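Local coordinates for protein MgGH51 (Meripilus giganteus, PDB 6ZPV) that probably hydrolyses terminal alpha-L-arabinofuranosyl residues from arabinose-containing glycans as a GH51 alpha-L-arabinofuranosidase, at residues A[23-26]-A[27-30]; A[274-277]-A[278-282]; A[330-334]-A[335-339]; A[489-492]-A[493-496]; A[497-500]-A[501-504]. One frame throughout, in Å; residues are numbered along the deposited sequence.

All five contacts are local ones, and they come in numerical order along the chain. Interaction 1 follows the first strand, 20-21, of the eight-stranded parallel sheet, which in this family forms a (beta/alpha)8 barrel. Interaction 2 is the end of helix 271-281, and interaction 3 the end of helix 327-334; they touch through E279 and H337. Interactions 4 and 5 are consecutive, a loop and the hairpin that follows it, and both meet interaction 1: N26 receives the loop and H27 the hairpin. Interaction 3 lies at the surface, its centre about 35 Å from that of interaction 4. Interactions 1, 4 and 5 thus join loops and a hairpin, while the others finish helices.

Interaction 1. Residues A[23-26]-A[27-30]; sequences EDIN and HSGD
The carboxylate oxygen OD1 of D24 is gripped from two directions, by the backbone N of G29 at 3.0 Å and by the hydroxyl of Y263. G29 N approaches from above the carboxylate plane, 68° out of it. The other oxygen, OD2, takes D30 N at 2.9 Å on its syn side, so one acid receives two successive N-H groups at the start of helix 29-33. With CG anti to the backbone N (chi1 -156°), the carboxylate swings across to these amides. Glycine suits position 29 because a CB there would run into D24 OD2. After barrel strand 20-21 the chain reverses in a beta turn of the type I'/III' class, closed by S28 N on I25 O (2.9 Å), with N26 and H27 both at positive phi, which asparagine tolerates well. Were D24 an alanine, the amides of G29 and D30 and the hydroxyl of Y263 would probably lose the carboxylate they share. S28 OG donates to E23 O at 2.7 Å, in the carbonyl plane and on a lone pair. H27 ND1 reaches D30 O at 2.8 Å, the oxygen lying almost in the imidazole plane, while Y263 stacks on that ring.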
loop_
_atom_site.group_PDB
_atom_site.type_symbol
_atom_site.label_atom_id
_atom_site.label_comp_id
_atom_site.label_asym_id
_atom_site.label_seq_id
_atom_site.Cartn_x
_atom_site.Cartn_y
_atom_site.Cartn_z
ATOM N N GLU A 23 2.132 3.553 1.865
ATOM C CA GLU A 23 1.715 4.939 1.710
ATOM C C GLU A 23 1.231 5.042 0.263
ATOM O O GLU A 23 1.597 4.193 -0.553
ATOM C CB GLU A 23 2.881 5.899 1.960
ATOM C CG GLU A 23 3.920 5.894 0.832
ATOM C CD GLU A 23 5.137 6.765 1.160
ATOM O OE1 GLU A 23 4.967 7.994 1.384
ATOM O OE2 GLU A 23 6.240 6.182 1.189
ATOM N N ASP A 24 0.538 6.131 -0.080
ATOM C CA ASP A 24 0.161 6.369 -1.482
ATOM C C ASP A 24 1.395 6.948 -2.179
ATOM O O ASP A 24 1.764 8.132 -1.993
ATOM C CB ASP A 24 -1.052 7.310 -1.568
ATOM C CG ASP A 24 -1.792 7.131 -2.851
ATOM O OD1 ASP A 24 -1.169 6.763 -3.893
ATOM O OD2 ASP A 24 -3.064 7.331 -2.853
ATOM N N ILE A 25 2.088 6.096 -2.934
ATOM C CA ILE A 25 3.286 6.426 -3.715
ATOM C C ILE A 25 3.145 5.593 -4.999
ATOM O O ILE A 25 2.599 4.480 -4.965
ATOM C CB ILE A 25 4.584 6.072 -2.952
ATOM C CG1 ILE A 25 5.859 6.501 -3.704
ATOM C CG2 ILE A 25 4.638 4.616 -2.553
ATOM C CD1 ILE A 25 7.133 6.275 -2.925
ATOM N N ASN A 26 3.620 6.092 -6.124
ATOM C CA ASN A 26 3.490 5.355 -7.374
ATOM C C ASN A 26 2.020 5.014 -7.686
ATOM O O ASN A 26 1.705 3.991 -8.306
ATOM C CB ASN A 26 4.296 4.055 -7.400
ATOM C CG ASN A 26 5.716 4.150 -6.932
ATOM O OD1 ASN A 26 6.446 5.063 -7.333
ATOM N ND2 ASN A 26 6.133 3.163 -6.118
ATOM N N HIS A 27 1.088 5.883 -7.250
ATOM C CA HIS A 27 -0.346 5.602 -7.424
ATOM C C HIS A 27 -0.701 4.205 -6.867
ATOM O O HIS A 27 -1.523 3.491 -7.405
ATOM C CB HIS A 27 -0.764 5.780 -8.879
ATOM C CG HIS A 27 -0.971 7.213 -9.224
ATOM N ND1 HIS A 27 -2.088 7.912 -8.847
ATOM C CD2 HIS A 27 -0.142 8.111 -9.787
ATOM C CE1 HIS A 27 -1.962 9.163 -9.219
ATOM N NE2 HIS A 27 -0.781 9.291 -9.815
ATOM N N SER A 28 -0.169 3.937 -5.690
ATOM C CA SER A 28 -0.507 2.730 -4.897
ATOM C C SER A 28 -1.869 2.822 -4.231
ATOM O O SER A 28 -2.440 1.753 -3.906
ATOM C CB SER A 28 0.516 2.475 -3.843
ATOM O OG SER A 28 0.542 3.574 -2.951
ATOM N N GLY A 29 -2.368 4.022 -3.978
ATOM C CA GLY A 29 -3.698 4.210 -3.362
ATOM C C GLY A 29 -4.666 4.594 -4.457
ATOM O O GLY A 29 -5.292 3.736 -5.087
ATOM N N ASP A 30 -4.747 5.896 -4.731
ATOM C CA ASP A 30 -5.444 6.366 -5.923
ATOM C C ASP A 30 -4.791 5.813 -7.183
ATOM O O ASP A 30 -3.585 6.117 -7.398
ATOM C CB ASP A 30 -5.460 7.879 -5.946
ATOM C CG ASP A 30 -6.360 8.500 -4.918
ATOM O OD1 ASP A 30 -7.488 8.100 -4.715
ATOM O OD2 ASP A 30 -5.905 9.379 -4.224
#

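Interaction 2. Residues A[274-277]-A[278-282]; sequences YLQF and FEDTG
Side chains and carbonyls one turn apart meet here in the last turns of helix 271-281, which precedes barrel strand 284-289. The helix has two characters. On its buried side the ring of F278 packs against the preceding turn: Y274 O sits over the ring centre, 3.1 Å above its plane, while still accepting F278 N. The ring rim reaches Y274 CB through CZ at 3.7 Å, while the methyl CD2 of L275 touches the ring at F278 CD2, 4.0 Å away. F225 and F227, from strand 224-227, continue this aromatic packing, and a flat apolar residue suits the place.

On the more exposed side Q276 serves two acids. CG stands anti to the backbone N (chi1 -172°) and the chain then bends at chi2 (59°), which turns the amide toward the next turn of the helix. NE2 spends its two hydrogens on E279 OE1 and D280 OD1, each at 3.0 Å. Both oxygens are approached from above their carboxylate planes, and D280 OD1 lies in the amide plane. A leucine in place of Q276 would probably strip both acids of this shared donor, leaving E279 to H337 and D280 to R205.

At the helix end T281 OG1 donates back to F277 O at 2.8 Å, and its methyl CG2 packs on F277 CE1 at 3.4 Å. Further positive or donor groups serve the acids: R205 forms a salt bridge with D280, and H337 bonds E279. One neutral amide thus lies between two carboxylates, and its N-H groups would probably ease their mutual repulsion.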
loop_
_atom_site.group_PDB
_atom_site.type_symbol
_atom_site.label_atom_id
_atom_site.label_comp_id
_atom_site.label_asym_id
_atom_site.label_seq_id
_atom_site.Cartn_x
_atom_site.Cartn_y
_atom_site.Cartn_z
ATOM N N TYR A 274 -9.123 1.552 5.193
ATOM C CA TYR A 274 -7.933 0.825 5.681
ATOM C C TYR A 274 -8.347 -0.218 6.733
ATOM O O TYR A 274 -7.970 -1.386 6.626
ATOM C CB TYR A 274 -6.896 1.822 6.254
ATOM C CG TYR A 274 -6.082 2.624 5.292
ATOM C CD1 TYR A 274 -5.121 2.004 4.505
ATOM C CD2 TYR A 274 -6.168 4.012 5.219
ATOM C CE1 TYR A 274 -4.251 2.726 3.689
ATOM C CE2 TYR A 274 -5.337 4.739 4.388
ATOM C CZ TYR A 274 -4.379 4.100 3.617
ATOM O OH TYR A 274 -3.473 4.783 2.833
ATOM N N LEU A 275 -9.055 0.241 7.756
ATOM C CA LEU A 275 -9.389 -0.653 8.860
ATOM C C LEU A 275 -10.244 -1.843 8.419
ATOM O O LEU A 275 -9.989 -2.977 8.876
ATOM C CB LEU A 275 -10.100 0.132 9.976
ATOM C CG LEU A 275 -9.265 1.227 10.634
ATOM C CD1 LEU A 275 -10.121 2.125 11.497
ATOM C CD2 LEU A 275 -8.133 0.619 11.447
ATOM N N GLN A 276 -11.173 -1.613 7.504
ATOM C CA GLN A 276 -12.011 -2.710 6.990
ATOM C C GLN A 276 -11.118 -3.718 6.247
ATOM O O GLN A 276 -11.353 -4.935 6.346
ATOM C CB GLN A 276 -13.133 -2.175 6.095
ATOM C CG GLN A 276 -14.122 -3.242 5.708
ATOM C CD GLN A 276 -14.792 -3.883 6.919
ATOM O OE1 GLN A 276 -15.535 -3.179 7.637
ATOM N NE2 GLN A 276 -14.627 -5.191 7.116
ATOM N N PHE A 277 -10.143 -3.245 5.486
ATOM C CA PHE A 277 -9.232 -4.168 4.782
ATOM C C PHE A 277 -8.449 -5.021 5.773
ATOM O O PHE A 277 -8.253 -6.228 5.549
ATOM C CB PHE A 277 -8.266 -3.352 3.920
ATOM C CG PHE A 277 -7.292 -4.181 3.130
ATOM C CD1 PHE A 277 -7.747 -5.183 2.278
ATOM C CD2 PHE A 277 -5.941 -3.905 3.159
ATOM C CE1 PHE A 277 -6.862 -5.943 1.537
ATOM C CE2 PHE A 277 -5.066 -4.645 2.380
ATOM C CZ PHE A 277 -5.522 -5.608 1.549
ATOM N N PHE A 278 -8.038 -4.431 6.902
ATOM C CA PHE A 278 -7.331 -5.209 7.931
ATOM C C PHE A 278 -8.243 -6.326 8.486
ATOM O O PHE A 278 -7.812 -7.499 8.595
ATOM C CB PHE A 278 -6.808 -4.305 9.048
ATOM C CG PHE A 278 -6.010 -3.121 8.586
ATOM C CD1 PHE A 278 -5.368 -3.091 7.351
ATOM C CD2 PHE A 278 -5.948 -1.982 9.359
ATOM C CE1 PHE A 278 -4.704 -1.957 6.923
ATOM C CE2 PHE A 278 -5.280 -0.847 8.923
ATOM C CZ PHE A 278 -4.707 -0.818 7.690
ATOM N N GLU A 279 -9.479 -5.941 8.808
ATOM C CA GLU A 279 -10.458 -6.914 9.273
ATOM C C GLU A 279 -10.638 -8.011 8.226
ATOM O O GLU A 279 -10.677 -9.232 8.575
ATOM C CB GLU A 279 -11.813 -6.237 9.570
ATOM C CG GLU A 279 -12.892 -7.170 9.976
ATOM C CD GLU A 279 -14.088 -6.398 10.469
ATOM O OE1 GLU A 279 -15.173 -6.452 9.780
ATOM O OE2 GLU A 279 -13.959 -5.690 11.446
ATOM N N ASP A 280 -10.692 -7.654 6.955
ATOM C CA ASP A 280 -10.957 -8.603 5.864
ATOM C C ASP A 280 -9.796 -9.541 5.570
ATOM O O ASP A 280 -10.001 -10.521 4.865
ATOM C CB ASP A 280 -11.365 -7.853 4.592
ATOM C CG ASP A 280 -12.728 -7.165 4.691
ATOM O OD1 ASP A 280 -13.505 -7.503 5.620
ATOM O OD2 ASP A 280 -13.008 -6.333 3.801
ATOM N N THR A 281 -8.601 -9.221 6.000
ATOM C CA THR A 281 -7.389 -9.994 5.706
ATOM C C THR A 281 -6.754 -10.608 6.941
ATOM O O THR A 281 -5.752 -11.330 6.809
ATOM C CB THR A 281 -6.379 -9.101 4.995
ATOM O OG1 THR A 281 -6.052 -8.000 5.816
ATOM C CG2 THR A 281 -6.819 -8.666 3.631
ATOM N N GLY A 282 -7.219 -10.292 8.114
ATOM C CA GLY A 282 -6.556 -10.699 9.372
ATOM C C GLY A 282 -5.282 -9.967 9.696
ATOM O O GLY A 282 -4.601 -10.392 10.611
#

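Interaction 3. Residues A[330-334]-A[335-339]; sequences ALRAS and LGHPE
The guanidinium of R332 is held at its edge, where two backbone carbonyls of the following loop lie in its plane: NE donates to H337 O at 2.9 Å, and NH2 to P338 O at 2.9 Å in a nearly straight bond (175°). H337 O is met almost head-on, whereas NH2 stands well above the carbonyl plane of P338. A second flat group lies close by: the imidazole of H337 has E339 O at its edge, bonded to ND1 at 2.7 Å, while F341 stacks against the ring. R332 can serve the loop because its chain, extended at first, bends at chi3 (62°) to bring NE alongside it. Arginine suits the place, since its several N-H groups can serve several carbonyls at once.

The backbone ends helix 327-334 in a Schellman motif. G336 N returns to A333 O, and H337 N to R332 O at 3.2 Å, with G336 as the C-prime residue. Its positive phi (103°) would press a CB against the preceding carbonyl, so glycine is needed. Beside the motif P338 CB rests on A333 CB at 3.9 Å, an apolar touch that small alanine permits. L331 and L335 lie side by side, CG to CD1 at 4.0 Å. S334 OG bonds L331 O, which also takes L335 N.

R332 reaches further, to F318 O near the end of helix 306-320 and to G321 O just after it. L335 rests on L272 of helix 271-281, and H337 NE2 bonds E279 of that same helix, so this helix end is tied to both.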
loop_
_atom_site.group_PDB
_atom_site.type_symbol
_atom_site.label_atom_id
_atom_site.label_comp_id
_atom_site.label_asym_id
_atom_site.label_seq_id
_atom_site.Cartn_x
_atom_site.Cartn_y
_atom_site.Cartn_z
ATOM N N ALA A 330 -18.070 7.447 18.292
ATOM C CA ALA A 330 -19.489 7.479 17.870
ATOM C C ALA A 330 -19.593 7.533 16.368
ATOM O O ALA A 330 -20.508 6.957 15.785
ATOM C CB ALA A 330 -20.205 8.640 18.534
ATOM N N LEU A 331 -18.649 8.238 15.735
ATOM C CA LEU A 331 -18.640 8.358 14.284
ATOM C C LEU A 331 -18.366 7.000 13.631
ATOM O O LEU A 331 -19.039 6.608 12.663
ATOM C CB LEU A 331 -17.591 9.390 13.872
ATOM C CG LEU A 331 -17.478 9.679 12.369
ATOM C CD1 LEU A 331 -18.759 10.261 11.812
ATOM C CD2 LEU A 331 -16.322 10.599 12.097
ATOM N N ARG A 332 -17.384 6.241 14.136
ATOM C CA ARG A 332 -17.119 4.898 13.640
ATOM C C ARG A 332 -18.410 4.076 13.711
ATOM O O ARG A 332 -18.764 3.342 12.757
ATOM C CB ARG A 332 -15.997 4.225 14.431
ATOM C CG ARG A 332 -15.641 2.839 13.907
ATOM C CD ARG A 332 -14.826 1.964 14.862
ATOM N NE ARG A 332 -15.543 1.680 16.094
ATOM C CZ ARG A 332 -15.228 2.095 17.317
ATOM N NH1 ARG A 332 -14.274 2.986 17.506
ATOM N NH2 ARG A 332 -15.867 1.612 18.352
ATOM N N ALA A 333 -19.104 4.105 14.826
ATOM C CA ALA A 333 -20.365 3.377 14.975
ATOM C C ALA A 333 -21.364 3.854 13.911
ATOM O O ALA A 333 -22.080 3.000 13.334
ATOM C CB ALA A 333 -20.883 3.529 16.416
ATOM N N SER A 334 -21.532 5.152 13.755
ATOM C CA SER A 334 -22.499 5.713 12.807
ATOM C C SER A 334 -22.244 5.238 11.372
ATOM O O SER A 334 -23.182 5.190 10.569
ATOM C CB SER A 334 -22.486 7.245 12.874
ATOM O OG SER A 334 -21.475 7.835 12.098
ATOM N N LEU A 335 -20.983 4.965 11.063
ATOM C CA LEU A 335 -20.556 4.492 9.748
ATOM C C LEU A 335 -20.621 2.969 9.632
ATOM O O LEU A 335 -20.187 2.428 8.598
ATOM C CB LEU A 335 -19.147 5.024 9.480
ATOM C CG LEU A 335 -19.070 6.546 9.315
ATOM C CD1 LEU A 335 -17.615 7.034 9.357
ATOM C CD2 LEU A 335 -19.726 7.006 8.034
ATOM N N GLY A 336 -21.223 2.298 10.591
ATOM C CA GLY A 336 -21.556 0.884 10.447
ATOM C C GLY A 336 -20.651 -0.083 11.172
ATOM O O GLY A 336 -20.842 -1.286 11.005
ATOM N N HIS A 337 -19.692 0.405 11.968
ATOM C CA HIS A 337 -18.742 -0.507 12.647
ATOM C C HIS A 337 -18.605 -0.156 14.119
ATOM O O HIS A 337 -17.530 0.261 14.561
ATOM C CB HIS A 337 -17.386 -0.485 11.911
ATOM C CG HIS A 337 -16.560 -1.682 12.192
ATOM N ND1 HIS A 337 -15.982 -1.937 13.427
ATOM C CD2 HIS A 337 -16.224 -2.743 11.395
ATOM C CE1 HIS A 337 -15.293 -3.068 13.356
ATOM N NE2 HIS A 337 -15.467 -3.588 12.150
ATOM N N PRO A 338 -19.668 -0.379 14.911
ATOM C CA PRO A 338 -19.566 -0.042 16.318
ATOM C C PRO A 338 -18.484 -0.796 17.104
ATOM O O PRO A 338 -18.017 -0.288 18.123
ATOM C CB PRO A 338 -21.018 -0.362 16.806
ATOM C CG PRO A 338 -21.505 -1.358 15.830
ATOM C CD PRO A 338 -21.000 -0.857 14.496
ATOM N N GLU A 339 -18.148 -2.026 16.714
ATOM C CA GLU A 339 -17.087 -2.758 17.440
ATOM C C GLU A 339 -15.763 -2.023 17.210
ATOM O O GLU A 339 -15.484 -1.555 16.100
ATOM C CB GLU A 339 -16.973 -4.206 16.934
ATOM C CG GLU A 339 -18.180 -5.040 17.279
ATOM C CD GLU A 339 -18.488 -5.114 18.756
ATOM O OE1 GLU A 339 -17.557 -5.152 19.538
ATOM O OE2 GLU A 339 -19.685 -5.149 19.090
#

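Interaction 4. Residues A[489-492]-A[493-496]; sequences TQWT and PDLV
W491 and D494 face each other across a cis peptide bond, that between T492 and P493, in the loop joining strands 483-485 and 496-498. Proline is the residue that most readily accepts a cis bond, and the sharp kink brings the two flanking side chains together. The carboxylate of D494 closes on the backbone of W491: OD2 lies 2.7 Å from W491 O. Two oxygens this close are consistent with a proton held on the acid. D494 CG is anti to its own carbonyl carbon (chi1 -54°), which carries the carboxylate back over the turn, its plane 57° from that of the indole.

The indole is met at its edge. P493 O lies in the ring plane, 3.9 Å from W491 CD1, and a water completes the link, accepting from W491 NE1 at 2.9 Å and donating to P493 O at 2.8 Å. Tryptophan fits because it supplies a flat surface and a single N-H for this bridge.

A second layer positions these groups. R448 lies against W491 in a cation-pi contact and bonds T492 O through NE, and Y402 meets the indole edge-to-face. N26 OD1 accepts the backbone N of both Q490 and W491, which pins the middle of the loop, while L449 O takes T492 OG1. A bound glycerol, probably from the crystallisation liquor, comes within about 4 Å of the W491 side chain at the nearest atoms. The cis bond also crowds its two residues, T492 CB lying 3.4 Å from P493 CA.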
loop_
_atom_site.group_PDB
_atom_site.type_symbol
_atom_site.label_atom_id
_atom_site.label_comp_id
_atom_site.label_asym_id
_atom_site.label_seq_id
_atom_site.Cartn_x
_atom_site.Cartn_y
_atom_site.Cartn_z
ATOM N N THR A 489 5.323 6.207 -11.868
ATOM C CA THR A 489 6.308 5.772 -10.881
ATOM C C THR A 489 7.190 6.913 -10.378
ATOM O O THR A 489 7.755 7.642 -11.216
ATOM C CB THR A 489 7.165 4.671 -11.503
ATOM O OG1 THR A 489 6.338 3.518 -11.767
ATOM C CG2 THR A 489 8.288 4.266 -10.584
ATOM N N GLN A 490 7.281 7.045 -9.070
ATOM C CA GLN A 490 8.187 7.988 -8.400
ATOM C C GLN A 490 9.367 7.315 -7.672
ATOM O O GLN A 490 10.306 8.001 -7.341
ATOM C CB GLN A 490 7.449 8.922 -7.472
ATOM C CG GLN A 490 6.331 9.722 -8.147
ATOM C CD GLN A 490 5.048 8.971 -8.402
ATOM O OE1 GLN A 490 4.579 8.329 -7.468
ATOM N NE2 GLN A 490 4.507 9.081 -9.632
ATOM N N TRP A 491 9.310 6.013 -7.502
ATOM C CA TRP A 491 10.361 5.276 -6.771
ATOM C C TRP A 491 10.414 3.832 -7.279
ATOM O O TRP A 491 9.318 3.262 -7.448
ATOM C CB TRP A 491 10.085 5.265 -5.284
ATOM C CG TRP A 491 11.095 4.607 -4.406
ATOM C CD1 TRP A 491 11.320 3.286 -4.231
ATOM C CD2 TRP A 491 12.099 5.267 -3.605
ATOM N NE1 TRP A 491 12.301 3.059 -3.319
ATOM C CE2 TRP A 491 12.813 4.270 -2.926
ATOM C CE3 TRP A 491 12.518 6.596 -3.466
ATOM C CZ2 TRP A 491 13.857 4.556 -2.024
ATOM C CZ3 TRP A 491 13.547 6.917 -2.582
ATOM C CH2 TRP A 491 14.201 5.879 -1.902
ATOM N N THR A 492 11.593 3.279 -7.489
ATOM C CA THR A 492 11.790 1.858 -7.761
ATOM C C THR A 492 12.926 1.392 -6.866
ATOM O O THR A 492 13.756 2.181 -6.424
ATOM C CB THR A 492 12.137 1.605 -9.225
ATOM O OG1 THR A 492 13.442 2.148 -9.528
ATOM C CG2 THR A 492 11.115 2.209 -10.177
ATOM N N PRO A 493 13.087 0.078 -6.679
ATOM C CA PRO A 493 12.137 -0.969 -7.036
ATOM C C PRO A 493 10.989 -1.073 -6.017
ATOM O O PRO A 493 11.070 -0.561 -4.910
ATOM C CB PRO A 493 13.021 -2.225 -6.978
ATOM C CG PRO A 493 13.955 -1.952 -5.844
ATOM C CD PRO A 493 14.234 -0.459 -5.964
ATOM N N ASP A 494 9.923 -1.737 -6.441
ATOM C CA ASP A 494 8.700 -1.911 -5.650
ATOM C C ASP A 494 8.289 -3.373 -5.565
ATOM O O ASP A 494 8.595 -4.140 -6.494
ATOM C CB ASP A 494 7.599 -1.044 -6.268
ATOM C CG ASP A 494 8.027 0.388 -6.397
ATOM O OD1 ASP A 494 8.137 1.082 -5.390
ATOM O OD2 ASP A 494 8.335 0.801 -7.608
ATOM N N LEU A 495 7.577 -3.745 -4.507
ATOM C CA LEU A 495 7.294 -5.168 -4.299
ATOM C C LEU A 495 6.318 -5.787 -5.322
ATOM O O LEU A 495 6.545 -6.917 -5.763
ATOM C CB LEU A 495 6.780 -5.407 -2.856
ATOM C CG LEU A 495 6.936 -6.835 -2.386
ATOM C CD1 LEU A 495 8.397 -7.177 -2.138
ATOM C CD2 LEU A 495 6.146 -7.073 -1.110
ATOM N N VAL A 496 5.261 -5.064 -5.613
ATOM C CA VAL A 496 4.205 -5.523 -6.528
ATOM C C VAL A 496 3.903 -4.399 -7.493
ATOM O O VAL A 496 3.663 -3.270 -7.056
ATOM C CB VAL A 496 2.964 -5.929 -5.714
ATOM C CG1 VAL A 496 1.791 -6.300 -6.643
ATOM C CG2 VAL A 496 3.275 -7.082 -4.768
HETATM O O HOH W 1 12.651 0.266 -2.757
#

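Interaction 5. Residues A[497-500]-A[501-504]; sequences SYDA and GSVI
D499 and the two residues G501 and S502 close a beta hairpin, and the acid can be followed outward from its backbone. CB leaves the chain with CG between the backbone N and the carbonyl carbon (chi1 68°), which turns the carboxylate over the bend. CG passes 3.7 Å from G501 N. The tip then does the work: OD1 accepts G501 N at 2.8 Å and S502 N at 2.9 Å. The bond to G501 N makes an Asx turn, its donor coming from above the carboxylate plane; S502 N comes nearly along the C-O direction. S502 OG adds a long, weak approach to the same oxygen.

An aspartate suits the turn because its short carboxylate reaches the two amides of G501 and S502 together. The backbone closes the bend from the other side, D499 N bonding S502 O at 3.1 Å, with A500 and G501 near a type I beta turn. Beyond it the strands run antiparallel: S497 and I504 form a hydrogen-bonded pair (S497 N to I504 O, 3.0 Å; I504 N to S497 O, 2.7 Å), and Y498 with V503 a non-hydrogen-bonded one, where Y498 CB touches V503 CG2 at 4.2 Å.

Strand 483-485 runs parallel to strand 496-498 on its far side, where Q484 holds S497 OG. The face carrying Y498 and V503 packs on helix 211-219 and, through the Y498 hydroxyl, reaches H27 O in the loop after strand 20-21.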
loop_
_atom_site.group_PDB
_atom_site.type_symbol
_atom_site.label_atom_id
_atom_site.label_comp_id
_atom_site.label_asym_id
_atom_site.label_seq_id
_atom_site.Cartn_x
_atom_site.Cartn_y
_atom_site.Cartn_z
ATOM N N SER A 497 3.879 -4.712 -8.799
ATOM C CA SER A 497 3.614 -3.705 -9.819
ATOM C C SER A 497 2.335 -4.044 -10.555
ATOM O O SER A 497 1.873 -5.180 -10.487
ATOM C CB SER A 497 4.814 -3.583 -10.767
ATOM O OG SER A 497 6.014 -3.345 -10.043
ATOM N N TYR A 498 1.778 -3.082 -11.277
ATOM C CA TYR A 498 0.535 -3.343 -12.023
ATOM C C TYR A 498 0.332 -2.235 -13.026
ATOM O O TYR A 498 0.892 -1.140 -12.925
ATOM C CB TYR A 498 -0.691 -3.414 -11.074
ATOM C CG TYR A 498 -0.737 -2.255 -10.106
ATOM C CD1 TYR A 498 -1.344 -1.052 -10.418
ATOM C CD2 TYR A 498 -0.048 -2.324 -8.905
ATOM C CE1 TYR A 498 -1.293 0.031 -9.554
ATOM C CE2 TYR A 498 0.047 -1.229 -8.075
ATOM C CZ TYR A 498 -0.567 -0.054 -8.382
ATOM O OH TYR A 498 -0.425 1.008 -7.523
ATOM N N ASP A 499 -0.505 -2.534 -14.011
ATOM C CA ASP A 499 -1.116 -1.483 -14.841
ATOM C C ASP A 499 -2.636 -1.532 -14.601
ATOM O O ASP A 499 -3.093 -2.092 -13.592
ATOM C CB ASP A 499 -0.729 -1.656 -16.320
ATOM C CG ASP A 499 -1.305 -2.861 -16.988
ATOM O OD1 ASP A 499 -2.053 -3.648 -16.369
ATOM O OD2 ASP A 499 -1.014 -2.995 -18.185
ATOM N N ALA A 500 -3.419 -0.914 -15.482
ATOM C CA ALA A 500 -4.879 -0.897 -15.249
ATOM C C ALA A 500 -5.503 -2.288 -15.279
ATOM O O ALA A 500 -6.634 -2.400 -14.855
ATOM C CB ALA A 500 -5.531 0.029 -16.275
ATOM N N GLY A 501 -4.818 -3.281 -15.840
ATOM C CA GLY A 501 -5.435 -4.597 -16.016
ATOM C C GLY A 501 -4.832 -5.789 -15.327
ATOM O O GLY A 501 -5.499 -6.797 -15.225
ATOM N N SER A 502 -3.559 -5.720 -14.917
ATOM C CA SER A 502 -2.838 -6.901 -14.467
ATOM C C SER A 502 -1.802 -6.540 -13.432
ATOM O O SER A 502 -1.378 -5.403 -13.332
ATOM C CB SER A 502 -2.275 -7.721 -15.523
ATOM O OG SER A 502 -1.282 -6.979 -16.110
ATOM N N VAL A 503 -1.374 -7.568 -12.697
ATOM C CA VAL A 503 -0.431 -7.451 -11.587
ATOM C C VAL A 503 0.858 -8.255 -11.924
ATOM O O VAL A 503 0.778 -9.296 -12.573
ATOM C CB VAL A 503 -1.047 -7.953 -10.293
ATOM C CG1 VAL A 503 -0.096 -8.106 -9.157
ATOM C CG2 VAL A 503 -2.240 -7.126 -9.877
ATOM N N ILE A 504 1.984 -7.737 -11.476
ATOM C CA ILE A 504 3.309 -8.342 -11.614
ATOM C C ILE A 504 3.842 -8.590 -10.207
ATOM O O ILE A 504 4.073 -7.616 -9.451
ATOM C CB ILE A 504 4.257 -7.410 -12.399
ATOM C CG1 ILE A 504 3.730 -7.111 -13.796
ATOM C CG2 ILE A 504 5.614 -8.074 -12.536
ATOM C CD1 ILE A 504 3.744 -5.770 -14.176
#